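Local coordinates for protein EscN (Escherichia coli O127:H6, PDB 2OBL) that belongs to the ATPases of type III secretion systems, relatives of the ATP synthase alpha and beta subunits built on a P-loop nucleotide-binding fold, at residues D9-R14 with P30-E35. The protein carries 1 engineered substitution. Sequence-based numbering, arbitrary orientation.
Sequences DALLGR and PYLPFE
Pro-30 puts its ring over one face of the Arg-14 guanidinium, tilted to it, with CG 3.6 Å from NE and offset toward the rim. The arginine reaches there because its chain runs extended from CG to NE (chi2 -154°). At the edge of the same group, in its plane, sits Ala-10 O. A proline ring is a good platform here, rigid and apolar, and it leaves the N-H groups to point elsewhere; NH1 has a long, weak ion pair with Glu-24. Pro-30 CB, which also touches the arginine, meets Ala-10 CB at 4.0 Å.

Tyr-31 takes part mainly through its backbone. Its carbonyl O lies 3.3 Å from Ala-10 CB, a closeness that suits a residue with a single methyl, and accepts a hydrogen bond from a water at 2.6 Å. That water in turn accepts one from Ala-10 N (2.9 Å), an amide of the short 3-10 segment 9-11.

Leu-32 then supplies the apolar end. Its CD2 packs 3.7 Å from Leu-11 CG, the two side chains crossing at about a right angle. Leucine suits both places: branched apolar ends meet here, and buried Leu-11 also touches Ile-151 of helix 138-156 and Val-128 of strand 127-132. Beyond Pro-33, Phe-34 enters strand 34-37, which pairs with strand 4-7.

The loop between strands 4-7 and 15-16 thus meets the run leading into strand 34-37 without a direct hydrogen bond: one water links the backbones, and small apolar patches, including proline over guanidinium, do the rest, implying a modest, partly solvent-mediated contact.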
loop_
_atom_site.group_PDB
_atom_site.type_symbol
_atom_site.label_atom_id
_atom_site.label_comp_id
_atom_site.label_asym_id
_atom_site.label_seq_id
_atom_site.Cartn_x
_atom_site.Cartn_y
_atom_site.Cartn_z
ATOM N N ASP A 9 -4.122 -12.999 20.439
ATOM C CA ASP A 9 -4.714 -11.666 20.421
ATOM C C ASP A 9 -3.803 -10.626 21.086
ATOM O O ASP A 9 -3.854 -9.446 20.736
ATOM C CB ASP A 9 -6.081 -11.659 21.105
ATOM C CG ASP A 9 -7.146 -12.389 20.313
ATOM O OD1 ASP A 9 -6.922 -12.750 19.136
ATOM O OD2 ASP A 9 -8.233 -12.597 20.884
ATOM N N ALA A 10 -2.967 -11.062 22.030
ATOM C CA ALA A 10 -2.134 -10.144 22.815
ATOM C C ALA A 10 -1.074 -9.432 21.977
ATOM O O ALA A 10 -0.366 -8.539 22.469
ATOM C CB ALA A 10 -1.484 -10.871 24.016
ATOM N N LEU A 11 -0.984 -9.818 20.705
ATOM C CA LEU A 11 -0.062 -9.189 19.779
ATOM C C LEU A 11 -0.503 -7.765 19.450
ATOM O O LEU A 11 0.315 -6.935 19.070
ATOM C CB LEU A 11 0.067 -10.008 18.485
ATOM C CG LEU A 11 0.829 -11.333 18.516
ATOM C CD1 LEU A 11 0.709 -12.054 17.190
ATOM C CD2 LEU A 11 2.298 -11.104 18.860
ATOM N N LEU A 12 -1.795 -7.479 19.584
ATOM C CA LEU A 12 -2.311 -6.157 19.225
ATOM C C LEU A 12 -1.736 -5.047 20.111
ATOM O O LEU A 12 -1.669 -5.186 21.348
ATOM C CB LEU A 12 -3.836 -6.121 19.292
ATOM C CG LEU A 12 -4.635 -6.851 18.218
ATOM C CD1 LEU A 12 -6.116 -6.567 18.420
ATOM C CD2 LEU A 12 -4.187 -6.420 16.825
ATOM N N GLY A 13 -1.325 -3.960 19.469
ATOM C CA GLY A 13 -0.754 -2.804 20.146
ATOM C C GLY A 13 0.725 -2.961 20.442
ATOM O O GLY A 13 1.327 -2.099 21.078
ATOM N N ARG A 14 1.328 -4.041 19.964
ATOM C CA ARG A 14 2.709 -4.356 20.338
ATOM C C ARG A 14 3.741 -4.214 19.227
ATOM O O ARG A 14 3.446 -4.435 18.055
ATOM C CB ARG A 14 2.800 -5.758 20.930
ATOM C CG ARG A 14 2.013 -5.910 22.217
ATOM C CD ARG A 14 2.584 -7.010 23.079
ATOM N NE ARG A 14 2.328 -6.744 24.493
ATOM C CZ ARG A 14 3.250 -6.324 25.353
ATOM N NH1 ARG A 14 4.515 -6.137 24.963
ATOM N NH2 ARG A 14 2.910 -6.101 26.608
ATOM N N PRO A 30 3.320 -10.659 27.368
ATOM C CA PRO A 30 2.056 -10.960 26.710
ATOM C C PRO A 30 1.815 -12.468 26.629
ATOM O O PRO A 30 2.763 -13.252 26.548
ATOM C CB PRO A 30 2.206 -10.331 25.320
ATOM C CG PRO A 30 3.672 -10.072 25.146
ATOM C CD PRO A 30 4.263 -9.930 26.503
ATOM N N TYR A 31 0.546 -12.853 26.711
ATOM C CA TYR A 31 0.121 -14.244 26.597
ATOM C C TYR A 31 -0.027 -14.622 25.127
ATOM O O TYR A 31 -0.929 -14.132 24.438
ATOM C CB TYR A 31 -1.212 -14.415 27.321
ATOM C CG TYR A 31 -1.800 -15.806 27.296
ATOM C CD1 TYR A 31 -1.086 -16.897 27.770
ATOM C CD2 TYR A 31 -3.091 -16.018 26.827
ATOM C CE1 TYR A 31 -1.638 -18.175 27.759
ATOM C CE2 TYR A 31 -3.654 -17.286 26.813
ATOM C CZ TYR A 31 -2.922 -18.359 27.282
ATOM O OH TYR A 31 -3.480 -19.619 27.267
ATOM N N LEU A 32 0.878 -15.466 24.641
ATOM C CA LEU A 32 0.873 -15.885 23.240
ATOM C C LEU A 32 0.899 -17.402 23.178
ATOM O O LEU A 32 1.958 -18.008 23.014
ATOM C CB LEU A 32 2.073 -15.306 22.497
ATOM C CG LEU A 32 2.194 -13.780 22.473
ATOM C CD1 LEU A 32 3.497 -13.362 21.827
ATOM C CD2 LEU A 32 1.005 -13.139 21.756
ATOM N N PRO A 33 -0.277 -18.018 23.303
ATOM C CA PRO A 33 -0.398 -19.455 23.532
ATOM C C PRO A 33 -0.252 -20.331 22.282
ATOM O O PRO A 33 -0.104 -21.549 22.416
ATOM C CB PRO A 33 -1.803 -19.589 24.120
ATOM C CG PRO A 33 -2.569 -18.450 23.560
ATOM C CD PRO A 33 -1.589 -17.351 23.219
ATOM N N PHE A 34 -0.290 -19.727 21.094
ATOM C CA PHE A 34 -0.319 -20.491 19.838
ATOM C C PHE A 34 0.974 -20.421 19.040
ATOM O O PHE A 34 1.554 -19.354 18.886
ATOM C CB PHE A 34 -1.458 -20.004 18.937
ATOM C CG PHE A 34 -2.750 -19.776 19.662
ATOM C CD1 PHE A 34 -3.388 -20.824 20.313
ATOM C CD2 PHE A 34 -3.336 -18.520 19.684
ATOM C CE1 PHE A 34 -4.581 -20.617 20.981
ATOM C CE2 PHE A 34 -4.526 -18.304 20.345
ATOM C CZ PHE A 34 -5.154 -19.355 20.998
ATOM N N GLU A 35 1.408 -21.557 18.506
ATOM C CA GLU A 35 2.478 -21.552 17.513
ATOM C C GLU A 35 1.921 -21.718 16.102
ATOM O O GLU A 35 1.024 -22.532 15.857
ATOM C CB GLU A 35 3.483 -22.671 17.762
ATOM C CG GLU A 35 4.342 -22.515 18.991
ATOM C CD GLU A 35 5.368 -23.626 19.091
ATOM O OE1 GLU A 35 4.981 -24.806 18.943
ATOM O OE2 GLU A 35 6.558 -23.319 19.312
HETATM O O HOH W 1 -3.316 -13.544 23.473
#